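Local coordinates for protein peptidoglycan synthase activator LpoP (Pseudomonas aeruginosa, PDB 6W5Q) that probably activates a peptidoglycan synthase in cell-wall assembly as a lipoprotein, of which this C-terminal globular domain with its tetratricopeptide-type helical repeats probably mediates protein binding, at residues M18-T21 against A22-Q26; V51-R54 against L55-R59; G88-E91 against L92-Q95. All blocks are in the same frame, centred on the assembly; numbering follows the deposited sequence.

Contact 1: M18-T21 against A22-Q26; sequences MLTT and AQQQQ
T21 and Q25 meet one turn apart on helix 13-28, the first helix of this all-helical, tetratricopeptide-type domain, and their side chains cross at a slant. The methyl CG2 of T21 stands 3.7 Å from CD of Q25, so a threonine branch packs on the amide end of the glutamine. Two torsions produce this meeting. In T21 the methyl is the branch that lies anti to the backbone N, while OG1 is placed beside that N and bonds back to the carbonyl of A17, one turn earlier. In Q25 the CG branch leaves beside the backbone N (chi1 -50°), which brings the chain back over the preceding turn before it runs on extended; its NE2 is then hydrogen-bonded to S37 of helix 31-44.

T20 and Q24 make a second i to i+4 side-chain pair, and here the side chains run alongside each other in the same direction. CG2 of T20 lies 3.7 Å from NE2 of Q24, whereas OG1 of T20 is turned to the carbonyl of L16. Both threonines thus use their hydroxyls toward the N-terminal side of the helix and their methyls toward the glutamine that follows.

Beneath these pairs run four consecutive helical bonds, of which that from A22 N to M18 O is the shortest, at 2.7 Å and with an N-H...O angle of 166°. A22 is buried, and its methyl meets L38 of helix 31-44. L19 touches V51 and R54 of helix 49-61. The tightest side-chain approach is made by methylene CG of Q25, which lies 2.9 Å from O of T21, the same carbonyl that accepts the Q25 N-H.

Contact 2: V51-R54 against L55-R59; sequences VLYR and LAQVR
L55 N bonds to V51 O at 2.9 Å, the first of four successive i to i+4 hydrogen bonds that carry helix 49-61 through both segments without a break. The donor of this bond lies in the carbonyl plane of V51. The pattern repeats from A56 N to L52 O and from V58 N to R54 O, but the bond from Q57 N to Y53 O is the most bent of the four: it is 3.1 Å long, with an N-H...O angle of 147° and the donor tilted out of the carbonyl plane.

Y53 and Q57, the same two residues, also make the main side-chain meeting. With CG anti to the backbone N (chi1 176°), the phenol ring extends away from the helix axis, and the glutamine reaches across it obliquely. Methylene CG of Q57 lies over one ring face, and OE1 comes to 3.1 Å from CE2 of Y53, with CZ a little farther off. The planes of ring and amide are steeply inclined, 67° apart, which excludes a parallel stack; the approach of OE1 is to ring carbon and is not a hydrogen bond.

On the other flanks the side chains serve neighbouring helices. CB of L55 rests 3.4 Å from V51 O, and the L55 side chain also touches E39 and Q42 of helix 31-44. CG2 of V58 lies 3.3 Å from R54 O, and the V58 side chain touches Q26 of helix 13-28. L52 touches V71, R74 and Y78 of helix 65-78, and Y53, A56 and Q57 all touch L92 of helix 83-99. Helix 49-61 thus touches four other helices, consistent with the packed helical hairpins of the tetratricopeptide repeat family.

Contact 3: G88-E91 against L92-Q95; sequences GLWE and LIAQ
A94 N donates to the carbonyl O of W90 at 2.8 Å, a nearly straight bond with an N-H...O angle of 165° and the donor almost in line with the C=O. It belongs to the i to i+4 series of helix 83-99, in which I93 N binds L89 O at the same length and Q95 N closes on E91 O.

Beside this backbone, W90 and I93 make the apolar meeting. The six-membered half of the indole is approached obliquely by the isoleucine tip: CD1 of I93 lies 3.6 Å from CE3 of W90, and CG2 also nears that part of the ring. CG1 of I93 leaves beside the backbone N (chi1 -67°), which turns this branch back toward L89 O and carries CD1 to the indole. I93 also packs on A72, R73 and L76 of helix 65-78, while W90 touches L76 of that helix and K112 and A113 of helix 103-114, with a bound sulfate near its side chain.

The other pair is E91 and Q95. The glutamate chain bends at its second torsion and places OE2 3.2 Å from methylene CG of Q95. Carboxylate and amide planes are steeply inclined, 69° apart. OE1 of E91 has its main partner in R110, a salt bridge to helix 103-114, with a weak, long ion pair to K114. Those positive groups probably favour the charged carboxylate, and the bridge from E91 OE1 adds an ionic tie between helices 83-99 and 103-114, beside the contacts of W90 with K112 and A113.

Overall arrangement
From the N terminus, contact 1 lies on helix 13-28, contact 2 on helix 49-61 and contact 3 on helix 83-99. Each is a single stretch of helix, so none closes a long loop; they follow in series and neither nest nor cross. Contact 2 is central: it meets contact 1 through L19 CD2 and V51 CG2, 3.9 Å apart, and contact 3 through Q57 CG and L92 CD2, 3.6 Å apart. Contacts 1 and 3 do not touch, with centres about 21 Å apart on opposite sides of the chain centre. Helices 31-44 and 65-78 pack against this row, and helix 103-114 extends it beyond contact 3.

Contact 1: M18-T21 against A22-Q26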
# COMPACT_ATOMS: atom_id res chain seq x y z
N MET A 18 4.61 11.02 9.85
CA MET A 18 5.15 10.64 8.55
C MET A 18 4.04 10.34 7.54
O MET A 18 4.12 10.76 6.38
CB MET A 18 6.08 9.43 8.71
CG MET A 18 7.42 9.78 9.38
SD MET A 18 8.30 11.11 8.53
CE MET A 18 8.08 12.50 9.64
N LEU A 19 3.00 9.63 7.97
CA LEU A 19 1.83 9.41 7.12
C LEU A 19 1.23 10.74 6.68
O LEU A 19 0.98 10.95 5.48
CB LEU A 19 0.78 8.57 7.86
CG LEU A 19 1.21 7.17 8.28
CD1 LEU A 19 0.03 6.29 8.64
CD2 LEU A 19 2.04 6.51 7.19
N THR A 20 0.99 11.64 7.63
CA THR A 20 0.45 12.96 7.31
C THR A 20 1.34 13.69 6.31
O THR A 20 0.85 14.27 5.33
CB THR A 20 0.31 13.79 8.58
OG1 THR A 20 -0.68 13.20 9.43
CG2 THR A 20 -0.08 15.21 8.25
N THR A 21 2.65 13.68 6.56
CA THR A 21 3.58 14.31 5.64
C THR A 21 3.54 13.63 4.27
O THR A 21 3.50 14.31 3.24
CB THR A 21 4.98 14.26 6.24
OG1 THR A 21 5.01 15.10 7.41
CG2 THR A 21 6.01 14.75 5.24
N ALA A 22 3.56 12.30 4.25
CA ALA A 22 3.45 11.57 2.98
C ALA A 22 2.20 11.96 2.21
O ALA A 22 2.26 12.18 0.99
CB ALA A 22 3.44 10.07 3.23
N GLN A 23 1.05 12.05 2.88
CA GLN A 23 -0.19 12.38 2.18
C GLN A 23 -0.16 13.80 1.63
O GLN A 23 -0.69 14.06 0.54
CB GLN A 23 -1.39 12.17 3.10
CG GLN A 23 -2.71 12.61 2.47
CD GLN A 23 -3.91 12.23 3.29
OE1 GLN A 23 -3.78 11.64 4.37
NE2 GLN A 23 -5.11 12.58 2.79
N GLN A 24 0.44 14.75 2.37
CA GLN A 24 0.59 16.10 1.85
C GLN A 24 1.45 16.12 0.60
O GLN A 24 1.19 16.88 -0.34
CB GLN A 24 1.19 17.02 2.92
CG GLN A 24 0.29 17.28 4.11
CD GLN A 24 0.84 18.35 5.04
OE1 GLN A 24 1.58 19.23 4.60
NE2 GLN A 24 0.50 18.27 6.32
N GLN A 25 2.50 15.29 0.57
CA GLN A 25 3.39 15.24 -0.59
C GLN A 25 2.74 14.55 -1.78
O GLN A 25 2.80 15.06 -2.91
CB GLN A 25 4.70 14.55 -0.21
CG GLN A 25 5.25 15.15 1.05
CD GLN A 25 6.50 14.50 1.55
OE1 GLN A 25 7.49 15.17 1.80
NE2 GLN A 25 6.46 13.20 1.72
N GLN A 26 2.12 13.39 -1.55
CA GLN A 26 1.34 12.74 -2.60
C GLN A 26 0.28 13.70 -3.13
O GLN A 26 0.16 13.90 -4.34
CB GLN A 26 0.69 11.46 -2.06
CG GLN A 26 -0.09 10.68 -3.09
CD GLN A 26 -0.62 9.36 -2.56
OE1 GLN A 26 -0.82 9.20 -1.35
NE2 GLN A 26 -0.86 8.41 -3.46

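Contact 2: V51-R54 against L55-R59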
# COMPACT_ATOMS: atom_id res chain seq x y z
N VAL A 51 1.11 1.59 6.97
CA VAL A 51 2.22 2.23 6.29
C VAL A 51 2.44 1.58 4.93
O VAL A 51 2.58 2.27 3.91
CB VAL A 51 3.49 2.17 7.15
CG1 VAL A 51 4.69 2.67 6.34
CG2 VAL A 51 3.32 3.00 8.38
N LEU A 52 2.45 0.25 4.91
CA LEU A 52 2.68 -0.49 3.66
C LEU A 52 1.57 -0.23 2.66
O LEU A 52 1.82 -0.10 1.45
CB LEU A 52 2.82 -1.98 3.97
CG LEU A 52 4.07 -2.21 4.83
CD1 LEU A 52 4.22 -3.61 5.33
CD2 LEU A 52 5.32 -1.80 4.07
N TYR A 53 0.33 -0.12 3.14
CA TYR A 53 -0.80 0.19 2.28
C TYR A 53 -0.58 1.50 1.52
O TYR A 53 -0.78 1.58 0.30
CB TYR A 53 -2.08 0.27 3.11
CG TYR A 53 -3.28 0.68 2.30
CD1 TYR A 53 -3.95 -0.24 1.50
CD2 TYR A 53 -3.75 1.99 2.34
CE1 TYR A 53 -5.06 0.12 0.76
CE2 TYR A 53 -4.86 2.37 1.60
CZ TYR A 53 -5.51 1.42 0.81
OH TYR A 53 -6.61 1.79 0.07
N ARG A 54 -0.17 2.55 2.24
CA ARG A 54 0.06 3.84 1.58
C ARG A 54 1.29 3.78 0.69
O ARG A 54 1.33 4.43 -0.36
CB ARG A 54 0.24 4.94 2.64
CG ARG A 54 -0.80 4.90 3.72
CD ARG A 54 -1.11 6.26 4.28
NE ARG A 54 -2.25 6.16 5.18
CZ ARG A 54 -2.98 7.19 5.59
NH1 ARG A 54 -2.70 8.43 5.20
NH2 ARG A 54 -4.01 6.96 6.41
N LEU A 55 2.32 3.07 1.14
CA LEU A 55 3.52 2.92 0.32
C LEU A 55 3.20 2.22 -0.99
O LEU A 55 3.61 2.67 -2.07
CB LEU A 55 4.58 2.17 1.12
CG LEU A 55 5.94 2.01 0.43
CD1 LEU A 55 6.34 3.32 -0.22
CD2 LEU A 55 7.01 1.53 1.42
N ALA A 56 2.42 1.14 -0.94
CA ALA A 56 2.03 0.45 -2.17
C ALA A 56 1.22 1.37 -3.06
O ALA A 56 1.34 1.33 -4.29
CB ALA A 56 1.23 -0.82 -1.83
N GLN A 57 0.39 2.23 -2.46
CA GLN A 57 -0.40 3.15 -3.26
C GLN A 57 0.48 4.13 -4.04
O GLN A 57 0.28 4.34 -5.24
CB GLN A 57 -1.36 3.91 -2.36
CG GLN A 57 -2.68 3.22 -2.19
CD GLN A 57 -3.76 4.22 -1.88
OE1 GLN A 57 -4.23 4.32 -0.75
NE2 GLN A 57 -4.15 5.00 -2.90
N VAL A 58 1.46 4.73 -3.35
CA VAL A 58 2.34 5.70 -3.99
C VAL A 58 3.13 5.05 -5.11
O VAL A 58 3.28 5.63 -6.20
CB VAL A 58 3.27 6.33 -2.93
CG1 VAL A 58 4.31 7.23 -3.58
CG2 VAL A 58 2.43 7.11 -1.96
N ARG A 59 3.67 3.84 -4.87
CA ARG A 59 4.40 3.15 -5.93
C ARG A 59 3.49 2.82 -7.09
O ARG A 59 3.88 2.95 -8.25
CB ARG A 59 5.01 1.85 -5.40
CG ARG A 59 5.92 2.02 -4.20
CD ARG A 59 7.34 1.63 -4.52
NE ARG A 59 8.29 1.90 -3.43
CZ ARG A 59 9.21 2.87 -3.43
NH1 ARG A 59 9.35 3.68 -4.48
NH2 ARG A 59 10.01 2.99 -2.38

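Contact 3: G88-E91 against L92-Q95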
# COMPACT_ATOMS: atom_id res chain seq x y z
N GLY A 88 -8.71 -3.59 1.34
CA GLY A 88 -7.99 -2.54 0.64
C GLY A 88 -6.72 -3.03 -0.03
O GLY A 88 -6.46 -2.73 -1.19
N LEU A 89 -5.92 -3.81 0.70
CA LEU A 89 -4.65 -4.30 0.15
C LEU A 89 -4.90 -5.22 -1.05
O LEU A 89 -4.21 -5.12 -2.08
CB LEU A 89 -3.83 -4.99 1.25
CG LEU A 89 -3.16 -4.06 2.30
CD1 LEU A 89 -2.91 -4.75 3.62
CD2 LEU A 89 -1.84 -3.42 1.80
N TRP A 90 -5.90 -6.11 -0.97
CA TRP A 90 -6.18 -6.97 -2.11
C TRP A 90 -6.58 -6.16 -3.34
O TRP A 90 -6.14 -6.47 -4.46
CB TRP A 90 -7.25 -8.00 -1.76
CG TRP A 90 -6.72 -9.21 -1.05
CD1 TRP A 90 -7.10 -9.66 0.18
CD2 TRP A 90 -5.73 -10.13 -1.53
NE1 TRP A 90 -6.40 -10.80 0.50
CE2 TRP A 90 -5.56 -11.12 -0.54
CE3 TRP A 90 -4.97 -10.23 -2.71
CZ2 TRP A 90 -4.66 -12.18 -0.67
CZ3 TRP A 90 -4.07 -11.28 -2.84
CH2 TRP A 90 -3.92 -12.24 -1.82
N GLU A 91 -7.41 -5.13 -3.16
CA GLU A 91 -7.77 -4.27 -4.29
C GLU A 91 -6.53 -3.62 -4.90
O GLU A 91 -6.40 -3.55 -6.12
CB GLU A 91 -8.77 -3.19 -3.86
CG GLU A 91 -9.04 -2.17 -4.96
CD GLU A 91 -9.60 -2.80 -6.25
OE1 GLU A 91 -10.25 -3.87 -6.18
OE2 GLU A 91 -9.38 -2.23 -7.36
N LEU A 92 -5.60 -3.16 -4.06
CA LEU A 92 -4.32 -2.67 -4.56
C LEU A 92 -3.58 -3.75 -5.34
O LEU A 92 -2.96 -3.47 -6.37
CB LEU A 92 -3.45 -2.18 -3.40
CG LEU A 92 -3.45 -0.69 -3.08
CD1 LEU A 92 -4.87 -0.18 -2.84
CD2 LEU A 92 -2.53 -0.41 -1.87
N ILE A 93 -3.59 -4.98 -4.85
CA ILE A 93 -2.89 -6.06 -5.54
C ILE A 93 -3.55 -6.34 -6.89
O ILE A 93 -2.86 -6.56 -7.90
CB ILE A 93 -2.85 -7.31 -4.64
CG1 ILE A 93 -1.96 -7.04 -3.43
CG2 ILE A 93 -2.40 -8.55 -5.43
CD1 ILE A 93 -2.05 -8.09 -2.35
N ALA A 94 -4.89 -6.34 -6.93
CA ALA A 94 -5.62 -6.49 -8.18
C ALA A 94 -5.21 -5.42 -9.18
O ALA A 94 -4.98 -5.70 -10.36
CB ALA A 94 -7.13 -6.40 -7.92
N GLN A 95 -5.11 -4.17 -8.72
CA GLN A 95 -4.78 -3.08 -9.62
C GLN A 95 -3.36 -3.19 -10.11
O GLN A 95 -3.07 -2.85 -11.26
CB GLN A 95 -5.02 -1.75 -8.93
CG GLN A 95 -6.44 -1.55 -8.51
CD GLN A 95 -6.68 -0.17 -8.01
OE1 GLN A 95 -7.75 0.14 -7.47
NE2 GLN A 95 -5.68 0.70 -8.17